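Local coordinates for beta-lactamase (Serratia marcescens, PDB 5GWA), which probably hydrolyses beta-lactams to substituted beta-amino acids as a class A extended-spectrum beta-lactamase and is seen here with the inhibitor avibactam bound, at residues Ala56-Leu61 against Lys182-Phe187; Leu98-Ile103 against Phe120-Gly125; Lys173-Glu178 against Gly241-Ile246; Lys200-Leu205 against Glu266-Val271. One frame throughout, in Å; residues are numbered along the deposited sequence. Where two conformers were deposited one is given.

Interaction 1: Ala56-Leu61 against Lys182-Phe187. With SO4 (sulfate ion), chain E.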
loop_
_atom_site.group_PDB
_atom_site.type_symbol
_atom_site.label_atom_id
_atom_site.label_comp_id
_atom_site.label_asym_id
_atom_site.label_seq_id
_atom_site.Cartn_x
_atom_site.Cartn_y
_atom_site.Cartn_z
ATOM N N ALA A 56 -2.630 21.786 -9.548
ATOM C CA ALA A 56 -3.283 22.757 -8.676
ATOM C C ALA A 56 -2.320 23.181 -7.558
ATOM O O ALA A 56 -2.304 24.336 -7.127
ATOM C CB ALA A 56 -4.562 22.188 -8.106
ATOM N N VAL A 57 -1.635 22.209 -6.970
ATOM C CA VAL A 57 -0.644 22.538 -5.940
ATOM C C VAL A 57 0.441 23.491 -6.420
ATOM O O VAL A 57 0.774 24.480 -5.743
ATOM C CB VAL A 57 -0.008 21.253 -5.397
ATOM C CG1 VAL A 57 1.155 21.547 -4.472
ATOM C CG2 VAL A 57 -1.066 20.473 -4.675
ATOM N N LEU A 58 1.025 23.212 -7.578
ATOM C CA LEU A 58 2.149 24.014 -8.032
ATOM C C LEU A 58 1.668 25.393 -8.445
ATOM O O LEU A 58 2.418 26.333 -8.334
ATOM C CB LEU A 58 2.877 23.333 -9.195
ATOM C CG LEU A 58 3.688 22.126 -8.740
ATOM C CD1 LEU A 58 4.060 21.265 -9.953
ATOM C CD2 LEU A 58 4.941 22.554 -7.981
ATOM N N ASP A 59 0.447 25.485 -8.949
ATOM C CA ASP A 59 -0.164 26.797 -9.240
ATOM C C ASP A 59 -0.284 27.612 -7.961
ATOM O O ASP A 59 -0.054 28.840 -7.964
ATOM C CB ASP A 59 -1.522 26.655 -9.898
ATOM C CG ASP A 59 -2.200 27.997 -10.145
ATOM O OD1 ASP A 59 -1.741 28.697 -11.072
ATOM O OD2 ASP A 59 -3.266 28.235 -9.559
ATOM N N LYS A 60 -0.786 26.969 -6.904
ATOM C CA LYS A 60 -0.963 27.643 -5.631
ATOM C C LYS A 60 0.380 28.131 -5.129
ATOM O O LYS A 60 0.494 29.277 -4.704
ATOM C CB LYS A 60 -1.614 26.704 -4.604
ATOM C CG LYS A 60 -1.747 27.317 -3.210
ATOM C CD LYS A 60 -2.712 26.493 -2.357
ATOM C CE LYS A 60 -2.871 27.043 -0.949
ATOM N NZ LYS A 60 -3.862 28.147 -0.922
ATOM N N LEU A 61 1.409 27.304 -5.196
ATOM C CA LEU A 61 2.728 27.711 -4.754
ATOM C C LEU A 61 3.224 28.873 -5.631
ATOM O O LEU A 61 3.820 29.829 -5.133
ATOM C CB LEU A 61 3.693 26.564 -4.869
ATOM C CG LEU A 61 3.451 25.379 -3.943
ATOM C CD1 LEU A 61 4.508 24.347 -4.231
ATOM C CD2 LEU A 61 3.482 25.759 -2.462
ATOM N N LYS A 182 7.494 28.574 -15.518
ATOM C CA LYS A 182 8.543 27.751 -16.123
ATOM C C LYS A 182 9.151 26.751 -15.132
ATOM O O LYS A 182 9.407 25.595 -15.490
ATOM C CB LYS A 182 9.625 28.658 -16.742
ATOM C CG LYS A 182 10.696 27.922 -17.531
ATOM C CD LYS A 182 12.044 27.912 -16.810
ATOM C CE LYS A 182 13.184 27.615 -17.774
ATOM N NZ LYS A 182 13.027 26.344 -18.545
ATOM N N ASN A 183 9.489 27.218 -13.925
ATOM C CA ASN A 183 10.155 26.382 -12.932
ATOM C C ASN A 183 9.249 25.254 -12.468
ATOM O O ASN A 183 9.706 24.124 -12.328
ATOM C CB ASN A 183 10.623 27.176 -11.714
ATOM C CG ASN A 183 9.938 28.512 -11.592
ATOM O OD1 ASN A 183 10.231 29.440 -12.349
ATOM N ND2 ASN A 183 9.027 28.625 -10.633
ATOM N N SER A 184 7.982 25.577 -12.260
ATOM C CA SER A 184 7.040 24.545 -11.802
ATOM C C SER A 184 6.759 23.542 -12.915
ATOM O O SER A 184 6.719 22.342 -12.662
ATOM C CB SER A 184 5.759 25.149 -11.313
ATOM O OG SER A 184 5.986 25.722 -10.017
ATOM N N TYR A 185 6.601 24.041 -14.134
ATOM C CA TYR A 185 6.501 23.163 -15.299
ATOM C C TYR A 185 7.684 22.246 -15.405
ATOM O O TYR A 185 7.518 21.032 -15.577
ATOM C CB TYR A 185 6.377 24.028 -16.562
ATOM C CG TYR A 185 6.601 23.280 -17.856
ATOM C CD1 TYR A 185 5.601 22.500 -18.388
ATOM C CD2 TYR A 185 7.803 23.354 -18.539
ATOM C CE1 TYR A 185 5.768 21.848 -19.582
ATOM C CE2 TYR A 185 8.004 22.657 -19.711
ATOM C CZ TYR A 185 6.971 21.932 -20.247
ATOM O OH TYR A 185 7.170 21.260 -21.420
ATOM N N ASP A 186 8.910 22.792 -15.368
ATOM C CA ASP A 186 10.103 21.979 -15.459
ATOM C C ASP A 186 10.077 20.920 -14.372
ATOM O O ASP A 186 10.462 19.785 -14.585
ATOM C CB ASP A 186 11.373 22.847 -15.311
ATOM C CG ASP A 186 11.791 23.497 -16.615
ATOM O OD1 ASP A 186 11.728 22.788 -17.641
ATOM O OD2 ASP A 186 12.187 24.700 -16.602
ATOM N N PHE A 187 9.767 21.358 -13.152
ATOM C CA PHE A 187 9.707 20.465 -11.994
ATOM C C PHE A 187 8.701 19.327 -12.141
ATOM O O PHE A 187 9.076 18.134 -11.977
ATOM C CB PHE A 187 9.396 21.243 -10.717
ATOM C CG PHE A 187 9.261 20.364 -9.511
ATOM C CD1 PHE A 187 10.357 19.782 -8.926
ATOM C CD2 PHE A 187 8.023 20.127 -8.981
ATOM C CE1 PHE A 187 10.228 18.956 -7.812
ATOM C CE2 PHE A 187 7.889 19.340 -7.832
ATOM C CZ PHE A 187 8.978 18.708 -7.296
HETATM S S SO4 E . 11.388 26.998 -21.749
HETATM O O1 SO4 E . 11.339 28.323 -22.423
HETATM O O2 SO4 E . 11.548 27.223 -20.296
HETATM O O3 SO4 E . 10.105 26.238 -21.988
HETATM O O4 SO4 E . 12.507 26.184 -22.295
#
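Leu58 of helix 49-63 lies against Ser184 and Phe187, one turn apart on helix 182-193. Followed outward, its CB sits 4.0 Å from Ser184 CB, where the CA atoms of the two segments come closest. A chi1 of -73° sets CG beside the backbone N and aims the branch at the other helix. Of the two methyls, Leu58 CD1 reaches the backbone, 3.9 Å from Ser184 O, while CD2 drops between the two residues, 3.9 Å from Ser184 OG and 4.0 Å from Phe187 CD2. The phenyl ring crosses the leucine at about a right angle and meets that methyl obliquely. Ile104 of helix 100-109 touches both Leu58 and Phe187. Ser184 OG turns its polarity elsewhere, hydrogen-bonding to Asp62 OD1 on the helix of Leu58. No hydrogen bond joins the two segments directly, so here they hold by van der Waals contact, with the serine's hydroxyl supplying the polar tie just beyond.

Interaction 2: Leu98-Ile103 against Phe120-Gly125. With NA (sodium ion), chain I; NA (sodium ion), chain P.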
loop_
_atom_site.group_PDB
_atom_site.type_symbol
_atom_site.label_atom_id
_atom_site.label_comp_id
_atom_site.label_asym_id
_atom_site.label_seq_id
_atom_site.Cartn_x
_atom_site.Cartn_y
_atom_site.Cartn_z
ATOM N N LEU A 98 8.666 17.987 5.918
ATOM C CA LEU A 98 9.019 17.550 4.540
ATOM C C LEU A 98 8.689 18.680 3.560
ATOM O O LEU A 98 7.631 19.235 3.589
ATOM C CB LEU A 98 8.258 16.287 4.158
ATOM C CG LEU A 98 8.606 15.026 4.945
ATOM C CD1 LEU A 98 7.697 13.886 4.524
ATOM C CD2 LEU A 98 10.038 14.620 4.811
ATOM N N SER A 99 9.554 18.885 2.589
ATOM C CA SER A 99 9.304 19.933 1.608
ATOM C C SER A 99 8.156 19.581 0.690
ATOM O O SER A 99 7.902 18.397 0.406
ATOM C CB SER A 99 10.544 20.218 0.748
ATOM O OG SER A 99 10.940 19.075 -0.041
ATOM N N PHE A 100 7.533 20.597 0.118
ATOM C CA PHE A 100 6.558 20.374 -0.930
ATOM C C PHE A 100 7.226 19.569 -2.046
ATOM O O PHE A 100 6.595 18.709 -2.644
ATOM C CB PHE A 100 6.060 21.694 -1.515
ATOM C CG PHE A 100 5.243 22.486 -0.575
ATOM C CD1 PHE A 100 3.908 22.199 -0.370
ATOM C CD2 PHE A 100 5.799 23.594 0.086
ATOM C CE1 PHE A 100 3.146 22.930 0.521
ATOM C CE2 PHE A 100 5.033 24.339 0.941
ATOM C CZ PHE A 100 3.708 24.014 1.167
ATOM N N SER A 101 8.462 19.931 -2.408
ATOM C CA SER A 101 9.199 19.184 -3.444
ATOM C C SER A 101 9.235 17.672 -3.182
ATOM O O SER A 101 8.849 16.866 -4.044
ATOM C CB SER A 101 10.635 19.692 -3.542
ATOM O OG SER A 101 11.380 18.907 -4.450
ATOM N N GLU A 102 9.653 17.294 -1.992
ATOM C CA GLU A 102 9.798 15.885 -1.655
ATOM C C GLU A 102 8.416 15.231 -1.703
ATOM O O GLU A 102 8.273 14.052 -2.113
ATOM C CB GLU A 102 10.380 15.708 -0.242
ATOM C CG GLU A 102 10.545 14.237 0.109
ATOM C CD GLU A 102 11.407 13.916 1.333
ATOM O OE1 GLU A 102 12.092 14.808 1.872
ATOM O OE2 GLU A 102 11.560 12.715 1.656
ATOM N N ILE A 103 7.425 15.891 -1.145
ATOM C CA ILE A 103 6.084 15.296 -1.081
ATOM C C ILE A 103 5.519 15.120 -2.484
ATOM O O ILE A 103 4.981 14.047 -2.817
ATOM C CB ILE A 103 5.104 16.115 -0.198
ATOM C CG1 ILE A 103 5.590 16.096 1.265
ATOM C CG2 ILE A 103 3.669 15.564 -0.308
ATOM C CD1 ILE A 103 4.940 17.166 2.122
ATOM N N PHE A 120 -3.915 17.362 -1.043
ATOM C CA PHE A 120 -5.339 17.762 -1.118
ATOM C C PHE A 120 -5.678 18.678 0.044
ATOM O O PHE A 120 -6.251 19.756 -0.147
ATOM C CB PHE A 120 -6.289 16.562 -1.140
ATOM C CG PHE A 120 -6.600 16.045 -2.512
ATOM C CD1 PHE A 120 -7.188 16.844 -3.462
ATOM C CD2 PHE A 120 -6.311 14.725 -2.832
ATOM C CE1 PHE A 120 -7.436 16.365 -4.730
ATOM C CE2 PHE A 120 -6.712 14.195 -4.042
ATOM C CZ PHE A 120 -7.226 15.009 -5.006
ATOM N N ARG A 121 -5.195 18.337 1.228
ATOM C CA ARG A 121 -5.458 19.204 2.385
ATOM C C ARG A 121 -4.793 20.565 2.267
ATOM O O ARG A 121 -5.475 21.611 2.494
ATOM C CB ARG A 121 -5.133 18.484 3.684
ATOM C CG ARG A 121 -6.201 17.433 4.005
ATOM C CD ARG A 121 -6.059 16.803 5.388
ATOM N NE ARG A 121 -4.856 15.977 5.492
ATOM C CZ ARG A 121 -4.780 14.700 5.126
ATOM N NH1 ARG A 121 -5.845 14.087 4.632
ATOM N NH2 ARG A 121 -3.650 14.022 5.313
ATOM N N PHE A 122 -3.546 20.583 1.819
ATOM C CA PHE A 122 -2.804 21.833 1.593
ATOM C C PHE A 122 -3.507 22.743 0.591
ATOM O O PHE A 122 -3.677 23.942 0.836
ATOM C CB PHE A 122 -1.375 21.542 1.143
ATOM C CG PHE A 122 -0.636 22.763 0.717
ATOM C CD1 PHE A 122 -0.259 23.719 1.651
ATOM C CD2 PHE A 122 -0.496 23.050 -0.610
ATOM C CE1 PHE A 122 0.299 24.909 1.243
ATOM C CE2 PHE A 122 0.095 24.210 -1.032
ATOM C CZ PHE A 122 0.497 25.147 -0.091
ATOM N N VAL A 123 -3.982 22.178 -0.512
ATOM C CA VAL A 123 -4.506 22.988 -1.618
ATOM C C VAL A 123 -5.942 23.413 -1.357
ATOM O O VAL A 123 -6.444 24.333 -2.040
ATOM C CB VAL A 123 -4.365 22.207 -2.949
ATOM C CG1 VAL A 123 -5.499 21.196 -3.111
ATOM C CG2 VAL A 123 -4.220 23.141 -4.139
ATOM N N GLY A 124 -6.594 22.791 -0.377
ATOM C CA GLY A 124 -7.921 23.184 0.081
ATOM C C GLY A 124 -9.064 22.254 -0.278
ATOM O O GLY A 124 -10.223 22.540 0.043
ATOM N N GLY A 125 -8.731 21.038 -0.730
ATOM C CA GLY A 125 -9.692 19.951 -0.889
ATOM C C GLY A 125 -9.912 19.527 -2.338
ATOM O O GLY A 125 -9.423 20.169 -3.267
HETATM NA NA NA I . 12.118 17.430 2.617
HETATM NA NA NA P . -12.344 22.174 -1.794
HETATM O O HOH W 1 14.059 19.106 1.790
HETATM O O HOH W 2 -13.676 19.743 -1.226
#
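Across the two segments the backbones stay well apart, their nearest CA atoms being those of Phe100 and Phe122 at 9.8 Å, and two aromatic side chains bridge the gap. Phe100 presents the edge of its ring to the face of Phe122 in a T-shaped pair, centroids 4.6 Å apart and planes at 58°. CE1 of Phe100 stands 3.4 Å above the plane of the Phe122 ring, over its centre, and lies 3.5 Å from Phe122 CZ. Phe122 has CG anti to its own backbone N (chi1 172°), which carries its ring out from helix 113-123 toward Phe100. The pair joins the start of one helix to the end of another in the helical part of the class A fold: Ser99 is the N-cap of helix 100-109, its OG accepting from Glu102 N at 2.9 Å, and Gly124, with positive phi, is the C-prime residue of a Schellman motif in which Gly125 N bonds to Phe120 O at 2.9 Å. Leu61 of helix 49-63 packs on both rings. Each end also carries a sodium ion, one bound by Glu102 OE1 at 2.7 Å, the other by the carbonyl oxygen Gly124 O at 2.8 Å.

Interaction 3: Lys173-Glu178 against Gly241-Ile246; sequences KFYKNE and GKHFAI. With NA (sodium ion), chain R; SO4 (sulfate ion), chain C.
A Schellman motif ends helix 164-175, and Tyr175, near the C-terminal end of that helix, meets His243 at the start of strand 243-253 in the five-stranded sheet. In the motif Asn177 takes positive phi, and Glu178 N returns to Lys173 O at 3.0 Å. Tyr175 carries its ring toward the sheet with CG anti to the backbone N (chi1 -158°), reaching across to the imidazole. The two rings meet obliquely, with centroids 4.5 Å apart and planes at 40°. Tyr175 CE2 lies 3.6 Å above the imidazole plane of His243, over its centre, whereas the phenol oxygen reaches the far nitrogen: Tyr175 OH is 3.0 Å from His243 NE2. That same nitrogen gives a nearly straight hydrogen bond, 169° at the hydrogen, to sulfate O3, which lies in the ring plane at its edge, His243 NE2 to O3 being 2.6 Å. One face of the imidazole is thus packed against the phenol while its edge serves the anion, which probably came from the crystallisation liquor and is also bound by Thr237 OG1. On its backbone side, His243 O binds a sodium ion together with Glu30. Ile235 on the adjoining strand 227-237 touches both aromatic residues, Leu189 of helix 182-193 packs on Tyr175, and backbone bonds between His243 and Ile29 join this end of the strand to the chain just after strand 21-28.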
loop_
_atom_site.group_PDB
_atom_site.type_symbol
_atom_site.label_atom_id
_atom_site.label_comp_id
_atom_site.label_asym_id
_atom_site.label_seq_id
_atom_site.Cartn_x
_atom_site.Cartn_y
_atom_site.Cartn_z
ATOM N N LYS A 173 -2.190 21.098 -22.842
ATOM C CA LYS A 173 -2.145 22.431 -22.202
ATOM C C LYS A 173 -0.935 22.483 -21.294
ATOM O O LYS A 173 -0.130 23.422 -21.300
ATOM C CB LYS A 173 -3.407 22.683 -21.393
ATOM C CG LYS A 173 -4.650 22.904 -22.238
ATOM C CD LYS A 173 -5.804 23.410 -21.390
ATOM C CE LYS A 173 -7.062 23.583 -22.214
ATOM N NZ LYS A 173 -7.061 24.954 -22.806
ATOM N N PHE A 174 -0.740 21.407 -20.536
ATOM C CA PHE A 174 0.405 21.366 -19.629
ATOM C C PHE A 174 1.738 21.376 -20.394
ATOM O O PHE A 174 2.654 22.128 -20.013
ATOM C CB PHE A 174 0.326 20.105 -18.752
ATOM C CG PHE A 174 1.622 19.722 -18.111
ATOM C CD1 PHE A 174 2.165 20.498 -17.116
ATOM C CD2 PHE A 174 2.249 18.527 -18.443
ATOM C CE1 PHE A 174 3.355 20.149 -16.529
ATOM C CE2 PHE A 174 3.449 18.172 -17.848
ATOM C CZ PHE A 174 3.970 18.965 -16.847
ATOM N N TYR A 175 1.888 20.507 -21.402
ATOM C CA TYR A 175 3.185 20.314 -22.051
ATOM C C TYR A 175 3.630 21.572 -22.753
ATOM O O TYR A 175 4.835 21.847 -22.841
ATOM C CB TYR A 175 3.190 19.127 -23.044
ATOM C CG TYR A 175 4.568 18.624 -23.273
ATOM C CD1 TYR A 175 5.141 17.720 -22.405
ATOM C CD2 TYR A 175 5.386 19.181 -24.253
ATOM C CE1 TYR A 175 6.454 17.303 -22.538
ATOM C CE2 TYR A 175 6.712 18.781 -24.380
ATOM C CZ TYR A 175 7.247 17.849 -23.515
ATOM O OH TYR A 175 8.578 17.450 -23.560
ATOM N N LYS A 176 2.667 22.330 -23.237
ATOM C CA LYS A 176 2.969 23.573 -23.906
ATOM C C LYS A 176 3.198 24.677 -22.881
ATOM O O LYS A 176 3.392 25.833 -23.257
ATOM C CB LYS A 176 1.855 23.954 -24.873
ATOM C CG LYS A 176 1.666 22.933 -25.995
ATOM C CD LYS A 176 0.517 23.285 -26.917
ATOM C CE LYS A 176 0.835 24.520 -27.752
ATOM N NZ LYS A 176 -0.106 24.634 -28.906
ATOM N N ASN A 177 3.341 24.283 -21.613
ATOM C CA ASN A 177 3.454 25.221 -20.489
ATOM C C ASN A 177 2.491 26.384 -20.564
ATOM O O ASN A 177 2.885 27.554 -20.377
ATOM C CB ASN A 177 4.899 25.680 -20.266
ATOM C CG ASN A 177 5.086 26.369 -18.931
ATOM O OD1 ASN A 177 5.983 27.189 -18.775
ATOM N ND2 ASN A 177 4.213 26.075 -17.981
ATOM N N GLU A 178 1.205 26.049 -20.692
ATOM C CA GLU A 178 0.109 27.002 -20.624
ATOM C C GLU A 178 -0.529 27.100 -19.244
ATOM O O GLU A 178 -1.535 27.798 -19.081
ATOM C CB GLU A 178 -0.991 26.635 -21.626
ATOM C CG GLU A 178 -0.557 26.709 -23.080
ATOM C CD GLU A 178 -1.632 26.291 -24.082
ATOM O OE1 GLU A 178 -2.756 25.922 -23.678
ATOM O OE2 GLU A 178 -1.342 26.348 -25.300
ATOM N N GLY A 241 11.996 14.260 -31.695
ATOM C CA GLY A 241 11.840 15.341 -30.741
ATOM C C GLY A 241 10.413 15.828 -30.576
ATOM O O GLY A 241 10.131 16.602 -29.668
ATOM N N LYS A 242 9.528 15.436 -31.486
ATOM C CA LYS A 242 8.145 15.826 -31.375
ATOM C C LYS A 242 7.532 14.982 -30.258
ATOM O O LYS A 242 8.115 13.953 -29.863
ATOM C CB LYS A 242 7.408 15.574 -32.709
ATOM C CG LYS A 242 7.801 16.516 -33.849
ATOM C CD LYS A 242 7.225 17.906 -33.648
ATOM C CE LYS A 242 8.034 18.985 -34.360
ATOM N NZ LYS A 242 7.720 19.070 -35.810
ATOM N N HIS A 243 6.287 15.309 -29.900
ATOM C CA HIS A 243 5.626 14.686 -28.737
ATOM C C HIS A 243 4.178 14.321 -29.012
ATOM O O HIS A 243 3.509 14.987 -29.780
ATOM C CB HIS A 243 5.627 15.642 -27.562
ATOM C CG HIS A 243 6.990 16.136 -27.191
ATOM N ND1 HIS A 243 7.537 17.264 -27.762
ATOM C CD2 HIS A 243 7.900 15.689 -26.295
ATOM C CE1 HIS A 243 8.761 17.458 -27.280
ATOM N NE2 HIS A 243 9.004 16.514 -26.391
ATOM N N PHE A 244 3.696 13.289 -28.330
ATOM C CA PHE A 244 2.257 13.035 -28.298
ATOM C C PHE A 244 1.796 12.767 -26.872
ATOM O O PHE A 244 2.507 12.126 -26.088
ATOM C CB PHE A 244 1.841 11.924 -29.274
ATOM C CG PHE A 244 2.411 10.555 -28.983
ATOM C CD1 PHE A 244 3.654 10.185 -29.460
ATOM C CD2 PHE A 244 1.653 9.581 -28.343
ATOM C CE1 PHE A 244 4.179 8.946 -29.190
ATOM C CE2 PHE A 244 2.162 8.298 -28.120
ATOM C CZ PHE A 244 3.413 7.968 -28.579
ATOM N N ALA A 245 0.603 13.265 -26.568
ATOM C CA ALA A 245 -0.081 12.915 -25.330
ATOM C C ALA A 245 -0.977 11.722 -25.562
ATOM O O ALA A 245 -1.577 11.590 -26.640
ATOM C CB ALA A 245 -0.888 14.088 -24.837
ATOM N N ILE A 246 -0.924 10.766 -24.640
ATOM C CA ILE A 246 -1.722 9.562 -24.747
ATOM C C ILE A 246 -2.301 9.226 -23.368
ATOM O O ILE A 246 -1.651 9.380 -22.345
ATOM C CB ILE A 246 -0.909 8.385 -25.328
ATOM C CG1 ILE A 246 -1.722 7.099 -25.419
ATOM C CG2 ILE A 246 0.373 8.165 -24.547
ATOM C CD1 ILE A 246 -1.114 6.077 -26.349
HETATM NA NA NA R . 3.302 16.266 -32.480
HETATM S S SO4 C . 12.253 15.733 -24.099
HETATM O O1 SO4 C . 12.726 17.100 -23.830
HETATM O O2 SO4 C . 11.814 15.331 -22.767
HETATM O O3 SO4 C . 11.173 15.939 -25.085
HETATM O O4 SO4 C . 13.414 15.014 -24.651
#

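Interaction 4: Lys200-Leu205 against Glu266-Val271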
loop_
_atom_site.group_PDB
_atom_site.type_symbol
_atom_site.label_atom_id
_atom_site.label_comp_id
_atom_site.label_asym_id
_atom_site.label_seq_id
_atom_site.Cartn_x
_atom_site.Cartn_y
_atom_site.Cartn_z
ATOM N N LYS A 200 5.727 -1.422 -17.417
ATOM C CA LYS A 200 5.209 -2.258 -18.512
ATOM C C LYS A 200 3.836 -1.814 -19.012
ATOM O O LYS A 200 3.189 -2.552 -19.734
ATOM C CB LYS A 200 5.184 -3.738 -18.102
ATOM C CG LYS A 200 6.544 -4.238 -17.607
ATOM C CD LYS A 200 7.653 -3.967 -18.611
ATOM C CE LYS A 200 8.571 -5.168 -18.789
ATOM N NZ LYS A 200 9.579 -5.236 -17.699
ATOM N N ARG A 201 3.549 -0.515 -18.848
ATOM C CA ARG A 201 2.322 0.087 -19.382
ATOM C C ARG A 201 2.655 0.902 -20.615
ATOM O O ARG A 201 3.104 0.327 -21.582
ATOM C CB ARG A 201 1.563 0.830 -18.266
ATOM C CG ARG A 201 1.158 -0.095 -17.131
ATOM C CD ARG A 201 0.270 0.549 -16.084
ATOM N NE ARG A 201 0.050 -0.345 -14.949
ATOM C CZ ARG A 201 -0.817 -0.121 -13.966
ATOM N NH1 ARG A 201 -1.557 0.973 -13.947
ATOM N NH2 ARG A 201 -0.906 -0.967 -12.975
ATOM N N LEU A 202 2.469 2.228 -20.640
ATOM C CA LEU A 202 2.808 2.969 -21.832
ATOM C C LEU A 202 4.204 2.680 -22.346
ATOM O O LEU A 202 4.409 2.583 -23.551
ATOM C CB LEU A 202 2.646 4.485 -21.669
ATOM C CG LEU A 202 1.211 5.001 -21.470
ATOM C CD1 LEU A 202 1.207 6.435 -21.058
ATOM C CD2 LEU A 202 0.361 4.829 -22.740
ATOM N N LYS A 203 5.181 2.616 -21.444
ATOM C CA LYS A 203 6.589 2.389 -21.767
ATOM C C LYS A 203 6.907 0.955 -22.216
ATOM O O LYS A 203 7.990 0.684 -22.694
ATOM C CB LYS A 203 7.443 2.728 -20.541
ATOM C CG LYS A 203 7.524 4.228 -20.223
ATOM C CD LYS A 203 8.157 4.470 -18.864
ATOM C CE LYS A 203 9.623 4.081 -18.846
ATOM N NZ LYS A 203 10.441 5.048 -19.618
ATOM N N GLY A 204 5.981 0.018 -22.031
ATOM C CA GLY A 204 6.352 -1.392 -21.991
ATOM C C GLY A 204 7.022 -1.935 -23.237
ATOM O O GLY A 204 7.909 -2.808 -23.142
ATOM N N LEU A 205 6.493 -1.555 -24.390
ATOM C CA LEU A 205 6.988 -2.078 -25.667
ATOM C C LEU A 205 7.652 -1.013 -26.546
ATOM O O LEU A 205 7.938 -1.269 -27.719
ATOM C CB LEU A 205 5.869 -2.801 -26.420
ATOM C CG LEU A 205 5.237 -3.975 -25.716
ATOM C CD1 LEU A 205 3.925 -4.389 -26.345
ATOM C CD2 LEU A 205 6.199 -5.158 -25.668
ATOM N N GLU A 266 0.544 -2.425 -25.724
ATOM C CA GLU A 266 0.325 -2.753 -27.120
ATOM C C GLU A 266 -0.369 -1.615 -27.856
ATOM O O GLU A 266 0.051 -1.251 -28.947
ATOM C CB GLU A 266 -0.486 -4.021 -27.269
ATOM C CG GLU A 266 0.268 -5.272 -26.856
ATOM C CD GLU A 266 1.208 -5.799 -27.931
ATOM O OE1 GLU A 266 1.534 -5.080 -28.900
ATOM O OE2 GLU A 266 1.639 -6.963 -27.769
ATOM N N ILE A 267 -1.343 -0.975 -27.214
ATOM C CA ILE A 267 -2.015 0.178 -27.829
ATOM C C ILE A 267 -1.005 1.313 -28.029
ATOM O O ILE A 267 -0.917 1.937 -29.082
ATOM C CB ILE A 267 -3.257 0.639 -27.027
ATOM C CG1 ILE A 267 -4.379 -0.377 -27.194
ATOM C CG2 ILE A 267 -3.730 2.010 -27.486
ATOM C CD1 ILE A 267 -5.545 -0.174 -26.272
ATOM N N CYS A 268 -0.200 1.572 -27.006
ATOM C CA CYS A 268 0.820 2.591 -27.133
ATOM C C CYS A 268 1.823 2.295 -28.257
ATOM O O CYS A 268 2.161 3.171 -29.019
ATOM C CB CYS A 268 1.539 2.813 -25.804
ATOM S SG CYS A 268 2.632 4.269 -25.903
ATOM N N LYS A 269 2.269 1.045 -28.337
ATOM C CA LYS A 269 3.207 0.592 -29.379
ATOM C C LYS A 269 2.612 0.826 -30.755
ATOM O O LYS A 269 3.326 1.234 -31.690
ATOM C CB LYS A 269 3.496 -0.900 -29.138
ATOM C CG LYS A 269 4.394 -1.579 -30.163
ATOM C CD LYS A 269 5.768 -0.970 -30.253
ATOM C CE LYS A 269 6.660 -1.881 -31.100
ATOM N NZ LYS A 269 7.438 -1.140 -32.113
ATOM N N SER A 270 1.323 0.512 -30.901
ATOM C CA SER A 270 0.630 0.708 -32.179
ATOM C C SER A 270 0.682 2.180 -32.560
ATOM O O SER A 270 0.972 2.526 -33.710
ATOM C CB SER A 270 -0.836 0.252 -32.133
ATOM O OG SER A 270 -0.946 -1.168 -32.053
ATOM N N VAL A 271 0.421 3.057 -31.594
ATOM C CA VAL A 271 0.405 4.484 -31.867
ATOM C C VAL A 271 1.812 4.978 -32.198
ATOM O O VAL A 271 2.010 5.739 -33.136
ATOM C CB VAL A 271 -0.189 5.272 -30.673
ATOM C CG1 VAL A 271 -0.059 6.761 -30.866
ATOM C CG2 VAL A 271 -1.642 4.891 -30.463
HETATM O O HOH W 3 9.352 -0.471 -29.888
#
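Apolar contact begins with Leu202, whose CD2 lies 3.9 Å from Cys268 CB on helix 257-276. The leucine comes from a type I beta turn, Arg201 to Gly204, closed by the bond from Gly204 N to Arg201 O at 2.9 Å. At the outer end of the contact Leu205 CB and Lys269 CB stand 4.1 Å apart.

A methyl against a carboxylate makes a separate kind of contact: Leu205 CD1 is 3.4 Å from Glu266 CD, with both carboxylate oxygens only slightly farther off. The acid group gets there because the glutamate chain bends at chi2 (-81°), which brings it back to the leucine although the CB points away from the loop.

Two carbonyl oxygens of the loop face the helix. Leu202 O is 3.4 Å from Cys268 SG. Leu205 O lies 3.3 Å from Lys269 CD, beside the aliphatic part of the lysine, and accepts a hydrogen bond from a water at 2.7 Å; the same water accepts from Lys269 NZ. That ammonium also forms a salt bridge with Asp273 one turn along the helix.

Beyond the contact, the guanidinium of Arg201 hydrogen-bonds to Gly217 O and Ser218 OG of the avibactam pocket, and Glu261 binds its NE. Loop and helix therefore meet mainly through van der Waals contact of two leucines with cysteine, glutamate and lysine; water links the lysine to the loop, and its charge is probably balanced by Asp273.

Interactions 1 and 2 adjoin, centres about 12 Å apart: Leu61 CD2 lies 3.9 Å from Phe122 CZ, and Phe187 CE1 is 3.6 Å from Ser101 OG. In sequence, interaction 2 is nested within the loop that interaction 1 closes. Interaction 3 meets interaction 1 through Tyr185, whose OH makes a weak, probable hydrogen bond to Tyr175 O at 2.8 Å, and continues across the sheet to interaction 4, where Ile246 CG2 touches Leu202 CD2 at 3.8 Å. Interactions 2 and 4 stand on opposite sides of the chain's centre, about 32 Å between centres. Interaction 4 includes Arg201 of the avibactam pocket, and the side chain of Leu202 is about 11 Å from the inhibitor.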